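Local coordinates for protein CDP-glucose-4,6-dehydratase (Yersinia pseudotuberculosis, PDB 1RKX) that catalyses the NAD-dependent dehydration of CDP-D-glucose to CDP-4-keto-6-deoxy-D-glucose, a short-chain dehydrogenase/reductase chemistry used in making deoxysugars, at residues 280-284 with 333-337; 328-332 with 345-349. All blocks are in the same frame, centred on the assembly; numbering follows the deposited sequence.

Interaction 1 (280-284 with 333-337)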
loop_
_atom_site.group_PDB
_atom_site.type_symbol
_atom_site.label_atom_id
_atom_site.label_comp_id
_atom_site.label_asym_id
_atom_site.label_seq_id
_atom_site.Cartn_x
_atom_site.Cartn_y
_atom_site.Cartn_z
ATOM N N VAL C 280 -8.234 34.804 -24.554
ATOM C CA VAL C 280 -8.198 35.666 -25.729
ATOM C C VAL C 280 -9.591 36.250 -25.940
ATOM O O VAL C 280 -9.742 37.420 -26.290
ATOM C CB VAL C 280 -7.786 34.879 -26.995
ATOM C CG1 VAL C 280 -8.133 35.674 -28.247
ATOM C CG2 VAL C 280 -6.294 34.597 -26.965
ATOM N N LYS C 281 -10.605 35.422 -25.714
ATOM C CA LYS C 281 -11.992 35.834 -25.876
ATOM C C LYS C 281 -12.405 36.822 -24.795
ATOM O O LYS C 281 -13.146 37.768 -25.057
ATOM C CB LYS C 281 -12.912 34.612 -25.833
ATOM C CG LYS C 281 -12.620 33.584 -26.912
ATOM C CD LYS C 281 -13.547 32.384 -26.805
ATOM C CE LYS C 281 -13.214 31.337 -27.858
ATOM N NZ LYS C 281 -14.095 30.142 -27.750
ATOM N N TYR C 282 -11.928 36.599 -23.577
ATOM C CA TYR C 282 -12.259 37.486 -22.470
ATOM C C TYR C 282 -11.520 38.808 -22.595
ATOM O O TYR C 282 -12.019 39.850 -22.166
ATOM C CB TYR C 282 -11.910 36.823 -21.137
ATOM C CG TYR C 282 -12.775 35.631 -20.805
ATOM C CD1 TYR C 282 -12.419 34.750 -19.786
ATOM C CD2 TYR C 282 -13.958 35.385 -21.504
ATOM C CE1 TYR C 282 -13.217 33.653 -19.472
ATOM C CE2 TYR C 282 -14.762 34.292 -21.198
ATOM C CZ TYR C 282 -14.385 33.430 -20.183
ATOM O OH TYR C 282 -15.170 32.341 -19.886
ATOM N N TRP C 283 -10.332 38.762 -23.190
ATOM C CA TRP C 283 -9.530 39.962 -23.359
ATOM C C TRP C 283 -10.028 40.813 -24.516
ATOM O O TRP C 283 -10.283 42.005 -24.352
ATOM C CB TRP C 283 -8.064 39.593 -23.586
ATOM C CG TRP C 283 -7.157 40.781 -23.563
ATOM C CD1 TRP C 283 -6.843 41.598 -24.612
ATOM C CD2 TRP C 283 -6.481 41.318 -22.420
ATOM N NE1 TRP C 283 -6.013 42.611 -24.192
ATOM C CE2 TRP C 283 -5.776 42.464 -22.851
ATOM C CE3 TRP C 283 -6.404 40.944 -21.071
ATOM C CZ2 TRP C 283 -5.002 43.240 -21.982
ATOM C CZ3 TRP C 283 -5.636 41.715 -20.205
ATOM C CH2 TRP C 283 -4.945 42.851 -20.666
ATOM N N GLY C 284 -10.163 40.197 -25.685
ATOM C CA GLY C 284 -10.632 40.921 -26.849
ATOM C C GLY C 284 -9.494 41.523 -27.647
ATOM O O GLY C 284 -8.333 41.153 -27.463
ATOM N N HIS C 333 -6.616 42.010 -14.280
ATOM C CA HIS C 333 -5.477 42.591 -14.962
ATOM C C HIS C 333 -5.770 43.909 -15.676
ATOM O O HIS C 333 -5.089 44.905 -15.432
ATOM C CB HIS C 333 -4.874 41.600 -15.950
ATOM C CG HIS C 333 -3.406 41.786 -16.147
ATOM N ND1 HIS C 333 -2.497 41.632 -15.122
ATOM C CD2 HIS C 333 -2.687 42.137 -17.240
ATOM C CE1 HIS C 333 -1.281 41.879 -15.576
ATOM N NE2 HIS C 333 -1.368 42.188 -16.857
ATOM N N LYS C 334 -6.772 43.930 -16.549
ATOM C CA LYS C 334 -7.068 45.167 -17.265
ATOM C C LYS C 334 -7.473 46.317 -16.349
ATOM O O LYS C 334 -7.233 47.480 -16.672
ATOM C CB LYS C 334 -8.118 44.946 -18.365
ATOM C CG LYS C 334 -9.325 44.118 -17.991
ATOM C CD LYS C 334 -10.283 44.025 -19.184
ATOM C CE LYS C 334 -9.578 43.520 -20.444
ATOM N NZ LYS C 334 -10.485 43.474 -21.630
ATOM N N ASN C 335 -8.079 46.013 -15.207
ATOM C CA ASN C 335 -8.427 47.085 -14.290
ATOM C C ASN C 335 -7.127 47.651 -13.731
ATOM O O ASN C 335 -6.987 48.863 -13.554
ATOM C CB ASN C 335 -9.319 46.583 -13.156
ATOM C CG ASN C 335 -10.797 46.773 -13.457
ATOM O OD1 ASN C 335 -11.446 45.902 -14.046
ATOM N ND2 ASN C 335 -11.335 47.931 -13.071
ATOM N N TRP C 336 -6.170 46.768 -13.462
ATOM C CA TRP C 336 -4.872 47.187 -12.952
ATOM C C TRP C 336 -4.179 48.053 -14.003
ATOM O O TRP C 336 -3.635 49.111 -13.689
ATOM C CB TRP C 336 -4.006 45.964 -12.634
ATOM C CG TRP C 336 -2.568 46.302 -12.380
ATOM C CD1 TRP C 336 -2.065 47.031 -11.339
ATOM C CD2 TRP C 336 -1.454 45.962 -13.208
ATOM N NE1 TRP C 336 -0.705 47.168 -11.470
ATOM C CE2 TRP C 336 -0.302 46.522 -12.609
ATOM C CE3 TRP C 336 -1.313 45.241 -14.401
ATOM C CZ2 TRP C 336 0.974 46.383 -13.165
ATOM C CZ3 TRP C 336 -0.042 45.102 -14.953
ATOM C CH2 TRP C 336 1.084 45.673 -14.332
ATOM N N LEU C 337 -4.206 47.598 -15.252
ATOM C CA LEU C 337 -3.589 48.329 -16.356
ATOM C C LEU C 337 -4.225 49.702 -16.578
ATOM O O LEU C 337 -3.539 50.660 -16.941
ATOM C CB LEU C 337 -3.694 47.519 -17.653
ATOM C CG LEU C 337 -2.845 46.254 -17.781
ATOM C CD1 LEU C 337 -3.251 45.489 -19.029
ATOM C CD2 LEU C 337 -1.373 46.630 -17.839
#

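Interaction 2 (328-332 with 345-349)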
loop_
_atom_site.group_PDB
_atom_site.type_symbol
_atom_site.label_atom_id
_atom_site.label_comp_id
_atom_site.label_asym_id
_atom_site.label_seq_id
_atom_site.Cartn_x
_atom_site.Cartn_y
_atom_site.Cartn_z
ATOM N N TYR C 328 -12.423 36.354 -14.313
ATOM C CA TYR C 328 -12.003 37.235 -13.227
ATOM C C TYR C 328 -10.532 37.654 -13.377
ATOM O O TYR C 328 -10.187 38.797 -13.060
ATOM C CB TYR C 328 -12.188 36.557 -11.861
ATOM C CG TYR C 328 -13.594 36.618 -11.285
ATOM C CD1 TYR C 328 -14.488 35.557 -11.443
ATOM C CD2 TYR C 328 -14.017 37.730 -10.555
ATOM C CE1 TYR C 328 -15.769 35.602 -10.882
ATOM C CE2 TYR C 328 -15.295 37.786 -9.990
ATOM C CZ TYR C 328 -16.164 36.719 -10.158
ATOM O OH TYR C 328 -17.424 36.775 -9.598
ATOM N N ILE C 329 -9.680 36.738 -13.859
ATOM C CA ILE C 329 -8.245 36.995 -14.039
ATOM C C ILE C 329 -8.027 38.129 -15.024
ATOM O O ILE C 329 -7.320 39.095 -14.737
ATOM C CB ILE C 329 -7.481 35.752 -14.588
ATOM C CG1 ILE C 329 -7.735 34.529 -13.704
ATOM C CG2 ILE C 329 -5.991 36.052 -14.683
ATOM C CD1 ILE C 329 -7.538 34.781 -12.254
ATOM N N VAL C 330 -8.631 37.999 -16.199
ATOM C CA VAL C 330 -8.497 39.014 -17.230
ATOM C C VAL C 330 -9.051 40.338 -16.716
ATOM O O VAL C 330 -8.459 41.396 -16.929
ATOM C CB VAL C 330 -9.241 38.594 -18.522
ATOM C CG1 VAL C 330 -9.250 39.744 -19.523
ATOM C CG2 VAL C 330 -8.565 37.375 -19.129
ATOM N N GLY C 331 -10.179 40.274 -16.020
ATOM C CA GLY C 331 -10.776 41.485 -15.492
ATOM C C GLY C 331 -9.849 42.201 -14.526
ATOM O O GLY C 331 -9.646 43.416 -14.623
ATOM N N TRP C 332 -9.282 41.444 -13.590
ATOM C CA TRP C 332 -8.373 42.010 -12.605
ATOM C C TRP C 332 -7.199 42.686 -13.305
ATOM O O TRP C 332 -6.839 43.822 -12.990
ATOM C CB TRP C 332 -7.860 40.906 -11.675
ATOM C CG TRP C 332 -7.258 41.413 -10.399
ATOM C CD1 TRP C 332 -7.855 41.451 -9.173
ATOM C CD2 TRP C 332 -5.943 41.952 -10.222
ATOM N NE1 TRP C 332 -6.994 41.977 -8.241
ATOM C CE2 TRP C 332 -5.813 42.295 -8.857
ATOM C CE3 TRP C 332 -4.861 42.180 -11.084
ATOM C CZ2 TRP C 332 -4.645 42.856 -8.328
ATOM C CZ3 TRP C 332 -3.695 42.741 -10.559
ATOM C CH2 TRP C 332 -3.599 43.071 -9.192
ATOM N N TYR C 345 -10.649 46.971 -5.619
ATOM C CA TYR C 345 -11.040 45.973 -6.610
ATOM C C TYR C 345 -10.854 44.568 -6.049
ATOM O O TYR C 345 -11.717 43.705 -6.211
ATOM C CB TYR C 345 -10.213 46.117 -7.888
ATOM C CG TYR C 345 -10.723 45.262 -9.028
ATOM C CD1 TYR C 345 -11.695 45.745 -9.908
ATOM C CD2 TYR C 345 -10.252 43.959 -9.214
ATOM C CE1 TYR C 345 -12.185 44.953 -10.946
ATOM C CE2 TYR C 345 -10.735 43.156 -10.246
ATOM C CZ TYR C 345 -11.701 43.662 -11.108
ATOM O OH TYR C 345 -12.186 42.891 -12.138
ATOM N N SER C 346 -9.725 44.340 -5.379
ATOM C CA SER C 346 -9.440 43.024 -4.807
ATOM C C SER C 346 -10.408 42.686 -3.685
ATOM O O SER C 346 -10.792 41.530 -3.517
ATOM C CB SER C 346 -7.996 42.962 -4.297
ATOM O OG SER C 346 -7.089 43.101 -5.377
ATOM N N ILE C 347 -10.808 43.695 -2.921
ATOM C CA ILE C 347 -11.752 43.474 -1.830
ATOM C C ILE C 347 -13.086 43.030 -2.418
ATOM O O ILE C 347 -13.739 42.122 -1.903
ATOM C CB ILE C 347 -11.986 44.763 -1.012
ATOM C CG1 ILE C 347 -10.666 45.240 -0.403
ATOM C CG2 ILE C 347 -13.028 44.508 0.074
ATOM C CD1 ILE C 347 -9.977 44.208 0.460
ATOM N N THR C 348 -13.490 43.686 -3.501
ATOM C CA THR C 348 -14.742 43.345 -4.165
ATOM C C THR C 348 -14.668 41.931 -4.736
ATOM O O THR C 348 -15.661 41.206 -4.735
ATOM C CB THR C 348 -15.061 44.343 -5.297
ATOM O OG1 THR C 348 -15.321 45.633 -4.728
ATOM C CG2 THR C 348 -16.281 43.887 -6.092
ATOM N N GLU C 349 -13.491 41.540 -5.225
ATOM C CA GLU C 349 -13.331 40.201 -5.774
ATOM C C GLU C 349 -13.570 39.182 -4.673
ATOM O O GLU C 349 -14.228 38.165 -4.883
ATOM C CB GLU C 349 -11.934 40.017 -6.367
ATOM C CG GLU C 349 -11.759 38.684 -7.061
ATOM C CD GLU C 349 -11.193 38.831 -8.455
ATOM O OE1 GLU C 349 -11.687 39.695 -9.211
ATOM O OE2 GLU C 349 -10.263 38.076 -8.803
HETATM O O HOH W 1 -12.011 40.537 -11.693
#

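Interaction 1 (280-284 with 333-337)
Trp283 and Lys334 mark the nearest backbone approach, their CA atoms 8.4 Å apart, where the C-terminal end of helix 272-283 faces the flank of helix 322-338 near its own end. That spacing is bridged by long side chains. Lys334 places CG between its backbone N and carbonyl carbon (chi1 45°), then bends once more at its third torsion, which carries the chain across one face of the indole. Its NZ donates to Trp283 O over 3.1 Å, arriving in the carbonyl plane on a lone pair with a C=O...N angle of 126°. Lys334 NZ also lies 4.8 Å from the centroid of the five-membered ring of Trp283, 17° off its normal, as a cation-pi partner, while Lys334 CE makes a CH-pi contact 4.3 Å from the six-membered centroid of that indole. Lys334 therefore meets Trp283 at two places, its carbonyl and its indole face. Leu337 approaches differently, pressing CD1 against the ring edge in plane, 3.5 Å from Trp283 CH2. His333 meets the same corner obliquely, but its NE2 is held by Glu216 of helix 207-216. Phe215 of that helix also meets the Trp283 ring. Gly284, with positive phi, ends the helix while its N completes the last turn by bonding to Val280 O. The lysine ammonium would probably offset the partial negative charge at this C-terminal end. The contact combines a cation-pi contact over one indole face with a lysine-held helix C-terminus, joining helix 272-283 to helix 322-338 at the surface of what is, as in other extended short-chain dehydrogenases, probably the substrate-binding part of the fold.

Interaction 2 (328-332 with 345-349)
Trp332 and Tyr345 both swing CG to the far side from the backbone N (chi1 -163° and -171°), and from neighbouring helices these torsions bring the two rings together. The edge of Tyr345 points at the indole face in an offset edge-to-face pair, with 5.2 Å between the tyrosine centroid and that of the five-membered ring of Trp332 and the planes turned 79° apart. The indole keeps its N-H for Ser346: Trp332 NE1 donates to Ser346 OG over 3.1 Å, nearly within the ring plane, and that hydroxyl is also bonded to Met342 O. The phenol end of Tyr345 reaches across Gly331, its OH coming within 3.4 Å of Gly331 C. Farther along, Glu349 bends at its second torsion so that OE1 sits at the ring edge of Tyr328, 3.3 Å from Tyr328 CD2. A water ties polar groups of the two helices together, donating to Tyr328 O at 2.9 Å and to Glu349 OE1 at 2.6 Å. The two segment axes run almost antiparallel, 11.8 Å apart, so that helices 322-338 and 342-355 form a helical hairpin. Trp24 of helix 20-31, beside the NAD site, packs on Trp332, Ser346 and Glu349, while His234 of strand 229-234 bonds Glu349 OE2 and helix 207-216 backs Ile329.

Overall arrangement
Helix 322-338 is the common element, met near its C-terminal end by interaction 1 and in its middle by interaction 2. The first is a surface contact, centred about 24 Å from the centre of the chain, and rests on a lysine working through its charge and its methylenes. The second, about 17 Å from that centre and partly buried, relies on aromatic rings, a directed indole N-H and a water shared by polar groups. They touch: Val330 CG1 packs 3.5 Å from Trp283 CE3. Together they connect helix 272-283, through the shared helix, to helix 342-355, which packs on helix 20-31, where NAD-binding Phe20 lies.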